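Regulator of nonsense transcripts 2 (Homo sapiens, PDB 4CEK) acts in nonsense-mediated mRNA decay, its second MIF4G domain, the helical module described here, probably serving as a scaffold for assembling decay factors. Local coordinates at residues L166-A177 / R218-M228; G7-R15 / G261-E269. All blocks are in the same frame, centred on the assembly; numbering follows the deposited sequence.

Contact 1 of 2, residues L166-A177 / R218-M228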
# COMPACT_ATOMS: atom_id res chain seq x y z
N LEU A 166 -6.92 8.32 3.03
CA LEU A 166 -6.71 7.40 1.92
C LEU A 166 -6.05 8.05 0.72
O LEU A 166 -5.42 7.34 -0.09
CB LEU A 166 -8.05 6.81 1.45
CG LEU A 166 -8.78 5.84 2.40
CD1 LEU A 166 -9.85 5.07 1.61
CD2 LEU A 166 -7.79 4.92 3.14
N ASP A 167 -6.26 9.36 0.57
CA ASP A 167 -5.70 10.12 -0.58
C ASP A 167 -4.16 10.14 -0.62
O ASP A 167 -3.56 10.32 -1.68
CB ASP A 167 -6.23 11.56 -0.56
CG ASP A 167 -5.87 12.31 0.73
OD1 ASP A 167 -6.18 11.81 1.85
OD2 ASP A 167 -5.28 13.42 0.64
N LEU A 168 -3.54 9.97 0.55
CA LEU A 168 -2.07 9.90 0.66
C LEU A 168 -1.44 8.61 0.12
O LEU A 168 -0.33 8.63 -0.42
CB LEU A 168 -1.65 10.09 2.11
CG LEU A 168 -1.96 11.46 2.72
CD1 LEU A 168 -1.56 11.48 4.20
CD2 LEU A 168 -1.27 12.55 1.93
N LEU A 169 -2.16 7.50 0.18
CA LEU A 169 -1.55 6.21 -0.18
C LEU A 169 -0.81 6.19 -1.50
O LEU A 169 0.23 5.57 -1.59
CB LEU A 169 -2.61 5.10 -0.19
CG LEU A 169 -3.27 4.87 1.17
CD1 LEU A 169 -4.30 3.75 1.11
CD2 LEU A 169 -2.22 4.65 2.23
N PRO A 170 -1.38 6.80 -2.56
CA PRO A 170 -0.64 6.71 -3.83
C PRO A 170 0.67 7.50 -3.81
O PRO A 170 1.64 7.14 -4.50
CB PRO A 170 -1.60 7.36 -4.86
CG PRO A 170 -2.93 7.35 -4.21
CD PRO A 170 -2.73 7.35 -2.73
N PHE A 171 0.68 8.60 -3.06
CA PHE A 171 1.86 9.46 -2.99
C PHE A 171 2.92 8.75 -2.12
O PHE A 171 4.10 8.59 -2.54
CB PHE A 171 1.45 10.87 -2.51
CG PHE A 171 0.41 11.51 -3.42
CD1 PHE A 171 0.72 11.84 -4.73
CD2 PHE A 171 -0.91 11.72 -2.97
CE1 PHE A 171 -0.25 12.36 -5.60
CE2 PHE A 171 -1.88 12.25 -3.83
CZ PHE A 171 -1.55 12.58 -5.13
N TYR A 172 2.47 8.26 -0.96
CA TYR A 172 3.31 7.46 -0.11
C TYR A 172 3.93 6.27 -0.83
O TYR A 172 5.12 6.01 -0.69
CB TYR A 172 2.57 7.04 1.12
CG TYR A 172 2.42 8.16 2.12
CD1 TYR A 172 2.68 9.51 1.78
CD2 TYR A 172 2.02 7.89 3.41
CE1 TYR A 172 2.56 10.52 2.72
CE2 TYR A 172 1.89 8.89 4.36
CZ TYR A 172 2.16 10.20 4.03
OH TYR A 172 2.01 11.17 5.01
N ALA A 173 3.18 5.59 -1.68
CA ALA A 173 3.77 4.55 -2.50
C ALA A 173 4.79 5.10 -3.50
O ALA A 173 5.79 4.44 -3.80
CB ALA A 173 2.69 3.75 -3.23
N ARG A 174 4.52 6.26 -4.09
CA ARG A 174 5.46 6.86 -5.05
C ARG A 174 6.81 7.18 -4.38
O ARG A 174 7.87 6.88 -4.92
CB ARG A 174 4.90 8.13 -5.70
CG ARG A 174 5.53 8.43 -7.07
CD ARG A 174 4.93 9.66 -7.72
NE ARG A 174 5.90 10.40 -8.54
CZ ARG A 174 6.17 10.19 -9.83
NH1 ARG A 174 5.55 9.24 -10.51
NH2 ARG A 174 7.08 10.94 -10.45
N LEU A 175 6.75 7.79 -3.20
CA LEU A 175 7.93 8.07 -2.37
C LEU A 175 8.77 6.80 -2.23
O LEU A 175 9.93 6.78 -2.64
CB LEU A 175 7.51 8.56 -0.98
CG LEU A 175 8.61 9.12 -0.07
CD1 LEU A 175 9.39 10.25 -0.76
CD2 LEU A 175 7.98 9.63 1.21
N VAL A 176 8.14 5.73 -1.72
CA VAL A 176 8.83 4.49 -1.45
C VAL A 176 9.49 3.96 -2.72
O VAL A 176 10.65 3.58 -2.69
CB VAL A 176 7.89 3.44 -0.84
CG1 VAL A 176 8.55 2.07 -0.87
CG2 VAL A 176 7.49 3.85 0.58
N ALA A 177 8.77 3.97 -3.83
CA ALA A 177 9.32 3.40 -5.06
C ALA A 177 10.41 4.29 -5.65
O ALA A 177 11.29 3.83 -6.39
CB ALA A 177 8.21 3.19 -6.07
N ARG A 218 -5.55 -1.30 0.66
CA ARG A 218 -5.30 -0.25 -0.35
C ARG A 218 -3.81 0.10 -0.51
O ARG A 218 -3.34 0.29 -1.64
CB ARG A 218 -6.08 1.04 -0.05
CG ARG A 218 -7.58 0.93 -0.28
CD ARG A 218 -8.25 2.29 -0.18
NE ARG A 218 -9.57 2.19 0.44
CZ ARG A 218 -10.74 2.11 -0.21
NH1 ARG A 218 -10.78 2.10 -1.55
NH2 ARG A 218 -11.87 2.01 0.48
N PHE A 219 -3.10 0.17 0.61
CA PHE A 219 -1.65 0.48 0.61
C PHE A 219 -0.91 -0.62 -0.14
O PHE A 219 -0.18 -0.32 -1.04
CB PHE A 219 -1.12 0.64 2.05
CG PHE A 219 0.02 1.63 2.20
CD1 PHE A 219 0.80 2.06 1.10
CD2 PHE A 219 0.32 2.17 3.48
CE1 PHE A 219 1.83 2.97 1.26
CE2 PHE A 219 1.38 3.07 3.64
CZ PHE A 219 2.13 3.47 2.53
N ILE A 220 -1.23 -1.88 0.12
CA ILE A 220 -0.64 -2.97 -0.66
C ILE A 220 -0.94 -2.84 -2.16
O ILE A 220 -0.07 -3.12 -3.05
CB ILE A 220 -1.11 -4.35 -0.14
CG1 ILE A 220 -0.52 -4.58 1.26
CG2 ILE A 220 -0.70 -5.42 -1.12
CD1 ILE A 220 -1.03 -5.77 2.07
N GLY A 221 -2.15 -2.38 -2.47
CA GLY A 221 -2.52 -2.19 -3.86
C GLY A 221 -1.69 -1.14 -4.54
O GLY A 221 -1.28 -1.30 -5.69
N GLU A 222 -1.49 -0.02 -3.88
CA GLU A 222 -0.70 1.09 -4.48
C GLU A 222 0.77 0.67 -4.71
O GLU A 222 1.34 0.85 -5.79
CB GLU A 222 -0.78 2.32 -3.57
CG GLU A 222 -2.11 3.07 -3.65
CD GLU A 222 -2.45 3.45 -5.09
OE1 GLU A 222 -1.54 3.79 -5.86
OE2 GLU A 222 -3.63 3.34 -5.50
N LEU A 223 1.31 -0.01 -3.72
CA LEU A 223 2.64 -0.57 -3.78
C LEU A 223 2.78 -1.61 -4.87
O LEU A 223 3.85 -1.78 -5.42
CB LEU A 223 3.03 -1.14 -2.40
CG LEU A 223 3.40 -0.01 -1.41
CD1 LEU A 223 3.41 -0.48 0.01
CD2 LEU A 223 4.75 0.62 -1.79
N THR A 224 1.69 -2.31 -5.20
CA THR A 224 1.73 -3.34 -6.23
C THR A 224 1.86 -2.66 -7.58
O THR A 224 2.64 -3.11 -8.47
CB THR A 224 0.45 -4.21 -6.21
OG1 THR A 224 0.33 -4.85 -4.93
CG2 THR A 224 0.46 -5.28 -7.30
N LYS A 225 1.08 -1.58 -7.75
CA LYS A 225 1.12 -0.82 -9.01
C LYS A 225 2.52 -0.23 -9.23
O LYS A 225 2.92 -0.06 -10.35
CB LYS A 225 0.01 0.27 -9.09
CG LYS A 225 -1.40 -0.30 -9.40
CD LYS A 225 -2.55 0.73 -9.39
CE LYS A 225 -2.72 1.44 -8.06
NZ LYS A 225 -3.99 2.24 -7.93
N PHE A 226 3.25 0.04 -8.15
CA PHE A 226 4.63 0.51 -8.26
C PHE A 226 5.70 -0.62 -8.31
O PHE A 226 6.90 -0.33 -8.34
CB PHE A 226 4.93 1.47 -7.09
CG PHE A 226 4.47 2.88 -7.35
CD1 PHE A 226 5.11 3.65 -8.28
CD2 PHE A 226 3.41 3.41 -6.67
CE1 PHE A 226 4.70 4.94 -8.53
CE2 PHE A 226 2.98 4.68 -6.90
CZ PHE A 226 3.63 5.45 -7.83
N LYS A 227 5.24 -1.88 -8.30
CA LYS A 227 6.11 -3.06 -8.29
C LYS A 227 6.96 -3.14 -7.03
O LYS A 227 8.02 -3.74 -7.08
CB LYS A 227 7.03 -3.11 -9.52
CG LYS A 227 6.32 -2.87 -10.85
CD LYS A 227 7.30 -2.89 -12.01
CE LYS A 227 6.66 -2.37 -13.30
NZ LYS A 227 7.64 -1.85 -14.31
N MET A 228 6.54 -2.53 -5.92
CA MET A 228 7.19 -2.77 -4.63
C MET A 228 6.71 -4.08 -4.01
O MET A 228 7.46 -4.73 -3.35
CB MET A 228 6.97 -1.62 -3.68
CG MET A 228 7.61 -0.31 -4.15
SD MET A 228 9.44 -0.35 -4.35
CE MET A 228 9.67 -0.71 -6.10
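Ala173 meets Phe226, Glu222 and Leu223 in the tight middle of this contact. Its methyl CB lies 3.5 Å from Phe226 CD2, and a side chain this small suits a place where the Ala173 and Leu223 CA atoms are only 5.4 Å apart. Phe226 spreads its broad ring against helix 169-177: Arg174 CA sits over one face, 4.0 Å from the ring centroid, in a CH-pi contact, and Ala177 CB touches obliquely. With an alanine at Phe226, this turn of the helix would probably lose its cover, leaving a gap beside the Ala173 methyl. One turn before Ala173, Leu169 carries CD2 over a face of the Phe219 ring, 19° off its normal. Helices 169-177 and 218-225 run at 46° to each other within the all-helical MIF4G domain, where Leu190 of helix 185-203 touches both Val176 and Phe219. No hydrogen bond joins the segments; apolar side-chain contacts and CH-pi approaches carry the packing. Glu222 is bent at its second torsion (chi2 -54°), which folds the carboxylate beside Pro170; OE2 forms a salt bridge with Lys225 NZ (2.7 Å) and OE1 is hydrogen-bonded to the Tyr18 hydroxyl, so the buried carboxylate is probably well compensated. The looser ends are partly exposed. At one, Leu166 CD1 covers Arg218 NE, which has no hydrogen-bond partner in the model; at the other, flexible Met228 brings SD to 3.8 Å from Ala177 CA.

Contact 2 of 2, residues G7-R15 / G261-E269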
# COMPACT_ATOMS: atom_id res chain seq x y z
N GLY A 7 -2.59 -1.90 -23.34
CA GLY A 7 -2.78 -0.69 -22.49
C GLY A 7 -3.11 -1.04 -21.05
O GLY A 7 -4.28 -1.32 -20.73
N ILE A 8 -2.10 -1.02 -20.19
CA ILE A 8 -2.30 -1.32 -18.76
C ILE A 8 -2.99 -0.19 -18.01
O ILE A 8 -3.74 -0.47 -17.09
CB ILE A 8 -0.98 -1.66 -18.03
CG1 ILE A 8 -0.31 -2.90 -18.63
CG2 ILE A 8 -1.26 -1.92 -16.56
CD1 ILE A 8 1.09 -3.16 -18.09
N TRP A 9 -2.76 1.06 -18.40
CA TRP A 9 -3.29 2.22 -17.65
C TRP A 9 -4.43 2.88 -18.37
O TRP A 9 -4.54 2.78 -19.59
CB TRP A 9 -2.17 3.24 -17.39
CG TRP A 9 -0.92 2.57 -16.87
CD1 TRP A 9 0.20 2.18 -17.59
CD2 TRP A 9 -0.68 2.12 -15.49
NE1 TRP A 9 1.11 1.56 -16.77
CE2 TRP A 9 0.64 1.49 -15.50
CE3 TRP A 9 -1.40 2.17 -14.30
CZ2 TRP A 9 1.21 0.94 -14.34
CZ3 TRP A 9 -0.82 1.63 -13.14
CH2 TRP A 9 0.46 1.03 -13.17
N GLU A 10 -5.31 3.57 -17.63
CA GLU A 10 -6.45 4.26 -18.25
C GLU A 10 -6.01 5.52 -18.99
O GLU A 10 -6.31 5.72 -20.15
CB GLU A 10 -7.54 4.64 -17.22
CG GLU A 10 -8.31 3.47 -16.63
CD GLU A 10 -7.66 2.89 -15.38
OE1 GLU A 10 -6.48 2.45 -15.45
OE2 GLU A 10 -8.31 2.89 -14.32
N ASP A 11 -5.26 6.35 -18.27
CA ASP A 11 -4.94 7.70 -18.69
C ASP A 11 -3.47 7.74 -19.14
O ASP A 11 -2.82 6.71 -19.30
CB ASP A 11 -5.16 8.61 -17.47
CG ASP A 11 -5.80 9.94 -17.82
OD1 ASP A 11 -5.67 10.39 -18.98
OD2 ASP A 11 -6.41 10.55 -16.92
N GLU A 12 -2.96 8.94 -19.37
CA GLU A 12 -1.52 9.14 -19.53
C GLU A 12 -0.93 9.65 -18.23
O GLU A 12 0.25 9.40 -17.94
CB GLU A 12 -1.24 10.11 -20.68
CG GLU A 12 -1.47 9.50 -22.06
CD GLU A 12 -0.53 8.34 -22.32
OE1 GLU A 12 0.66 8.60 -22.61
OE2 GLU A 12 -0.97 7.17 -22.21
N ASP A 13 -1.74 10.36 -17.45
CA ASP A 13 -1.36 10.76 -16.10
C ASP A 13 -1.00 9.57 -15.23
O ASP A 13 -0.08 9.69 -14.43
CB ASP A 13 -2.47 11.58 -15.42
CG ASP A 13 -2.43 13.06 -15.81
OD1 ASP A 13 -2.07 13.37 -16.97
OD2 ASP A 13 -2.74 13.91 -14.93
N ALA A 14 -1.71 8.45 -15.41
CA ALA A 14 -1.55 7.22 -14.64
C ALA A 14 -0.26 6.55 -15.04
O ALA A 14 0.54 6.17 -14.19
CB ALA A 14 -2.72 6.27 -14.87
N ARG A 15 -0.08 6.40 -16.35
CA ARG A 15 1.17 5.86 -16.87
C ARG A 15 2.36 6.63 -16.28
O ARG A 15 3.35 6.02 -15.93
CB ARG A 15 1.19 5.90 -18.40
CG ARG A 15 1.88 4.71 -19.04
CD ARG A 15 3.14 5.07 -19.80
NE ARG A 15 2.85 5.64 -21.12
CZ ARG A 15 3.03 6.93 -21.47
NH1 ARG A 15 3.50 7.84 -20.61
NH2 ARG A 15 2.73 7.31 -22.71
N GLY A 261 -6.51 -4.48 -9.30
CA GLY A 261 -7.00 -5.59 -10.14
C GLY A 261 -6.77 -5.37 -11.63
O GLY A 261 -6.45 -6.31 -12.35
N ARG A 262 -6.93 -4.15 -12.13
CA ARG A 262 -6.73 -3.94 -13.56
C ARG A 262 -5.28 -4.07 -13.92
O ARG A 262 -4.97 -4.65 -14.95
CB ARG A 262 -7.27 -2.60 -14.04
CG ARG A 262 -8.77 -2.61 -14.25
CD ARG A 262 -9.32 -1.20 -14.17
NE ARG A 262 -10.72 -1.14 -14.55
CZ ARG A 262 -11.44 -0.02 -14.63
NH1 ARG A 262 -10.88 1.17 -14.36
NH2 ARG A 262 -12.72 -0.09 -14.99
N PHE A 263 -4.40 -3.54 -13.07
CA PHE A 263 -2.96 -3.71 -13.25
C PHE A 263 -2.62 -5.19 -13.36
O PHE A 263 -1.91 -5.61 -14.28
CB PHE A 263 -2.19 -3.03 -12.11
CG PHE A 263 -0.68 -3.21 -12.17
CD1 PHE A 263 0.10 -2.39 -12.95
CD2 PHE A 263 -0.06 -4.20 -11.40
CE1 PHE A 263 1.49 -2.55 -12.99
CE2 PHE A 263 1.33 -4.38 -11.44
CZ PHE A 263 2.11 -3.56 -12.23
N LEU A 264 -3.18 -5.98 -12.46
CA LEU A 264 -2.92 -7.42 -12.48
C LEU A 264 -3.53 -8.11 -13.67
O LEU A 264 -2.90 -9.02 -14.27
CB LEU A 264 -3.42 -8.07 -11.22
CG LEU A 264 -2.75 -7.72 -9.88
CD1 LEU A 264 -3.59 -8.32 -8.76
CD2 LEU A 264 -1.29 -8.20 -9.77
N PHE A 265 -4.76 -7.74 -14.00
CA PHE A 265 -5.50 -8.41 -15.09
C PHE A 265 -4.86 -8.03 -16.43
O PHE A 265 -4.67 -8.86 -17.27
CB PHE A 265 -7.00 -8.06 -15.04
CG PHE A 265 -7.83 -8.80 -16.05
CD1 PHE A 265 -8.31 -10.05 -15.77
CD2 PHE A 265 -8.12 -8.23 -17.27
CE1 PHE A 265 -9.08 -10.75 -16.71
CE2 PHE A 265 -8.90 -8.92 -18.21
CZ PHE A 265 -9.37 -10.19 -17.93
N ARG A 266 -4.48 -6.78 -16.60
CA ARG A 266 -3.93 -6.33 -17.87
C ARG A 266 -2.47 -6.75 -18.13
O ARG A 266 -2.06 -6.96 -19.27
CB ARG A 266 -4.12 -4.82 -17.99
CG ARG A 266 -5.59 -4.47 -18.12
CD ARG A 266 -5.84 -2.99 -18.05
NE ARG A 266 -7.28 -2.73 -18.09
CZ ARG A 266 -7.86 -1.53 -17.95
NH1 ARG A 266 -7.14 -0.43 -17.74
NH2 ARG A 266 -9.19 -1.44 -18.00
N SER A 267 -1.68 -6.89 -17.07
CA SER A 267 -0.29 -7.29 -17.19
C SER A 267 -0.19 -8.73 -17.68
O SER A 267 -0.83 -9.62 -17.13
CB SER A 267 0.40 -7.11 -15.83
OG SER A 267 0.34 -5.75 -15.41
N PRO A 268 0.60 -8.98 -18.73
CA PRO A 268 0.65 -10.33 -19.31
C PRO A 268 1.13 -11.42 -18.36
O PRO A 268 0.65 -12.55 -18.40
CB PRO A 268 1.62 -10.19 -20.48
CG PRO A 268 2.25 -8.84 -20.36
CD PRO A 268 1.34 -8.00 -19.54
N GLU A 269 2.06 -11.06 -17.48
CA GLU A 269 2.64 -11.99 -16.52
C GLU A 269 1.59 -12.54 -15.58
O GLU A 269 1.64 -13.73 -15.21
CB GLU A 269 3.71 -11.28 -15.69
CG GLU A 269 4.87 -10.72 -16.50
CD GLU A 269 4.70 -9.26 -16.91
OE1 GLU A 269 3.60 -8.85 -17.36
OE2 GLU A 269 5.70 -8.52 -16.81
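Ile8 and Arg266 bring their CA atoms within 5.3 Å of each other where the irregular N-terminal segment passes the last turn of helix 247-266, just before Ser267 leaves helical geometry. The long, extended Arg266 side chain offers the edge of its guanidinium to Ile8 O; the bond from NH1 is nearly straight (168°) but, at 3.5 Å, weak. Glu10 serves two arginines. Its OE2 forms a salt bridge with Arg262 NH1 at 3.1 Å, through a weak, bent hydrogen bond, while OE1 makes a long one to Arg266 NH1. The carboxylate stands almost perpendicular to both guanidinium planes. This salt-bridge network lies on the exposed flank of the MIF4G helical array; Arg262 also hydrogen-bonds Tyr304 O through NE and makes a cation-pi contact with the Tyr304 ring. Beneath it the contact turns apolar. Phe263 holds CG anti to the backbone N (chi1 177°), which carries the ring out to Trp9, whose CH2 comes 3.4 Å from Phe263 CD1 with the planes 40° apart. Branched Ile8 suits the corner between the two aromatics: its CG2 lies over the Trp9 ring and 3.9 Å from Phe263 CD1. Trp9 NE1 is hydrogen-bonded to Glu19.

In the fold
Contact 1 is nested along the chain inside the loop closed by contact 2: 7-15 comes first, then 166-177, 218-228 and finally 261-269. Their centres lie about 15 Å apart, contact 1 about 5 Å from the centre of the chain and contact 2 about 17 Å out. They also touch directly, since Thr224 O is 3.5 Å from Phe263 CE2 and Trp9 packs on the Lys225 backbone. Tyr18, on helix 13-19, ties them further by meeting the rings of both Trp9 and Phe226. Residues 7-10 meet helix 247-266, and the following residues, through Phe17 and Tyr18, reach helices 169-179 and 210-225, so the N-terminal residues run from the outer end of the array to its centre.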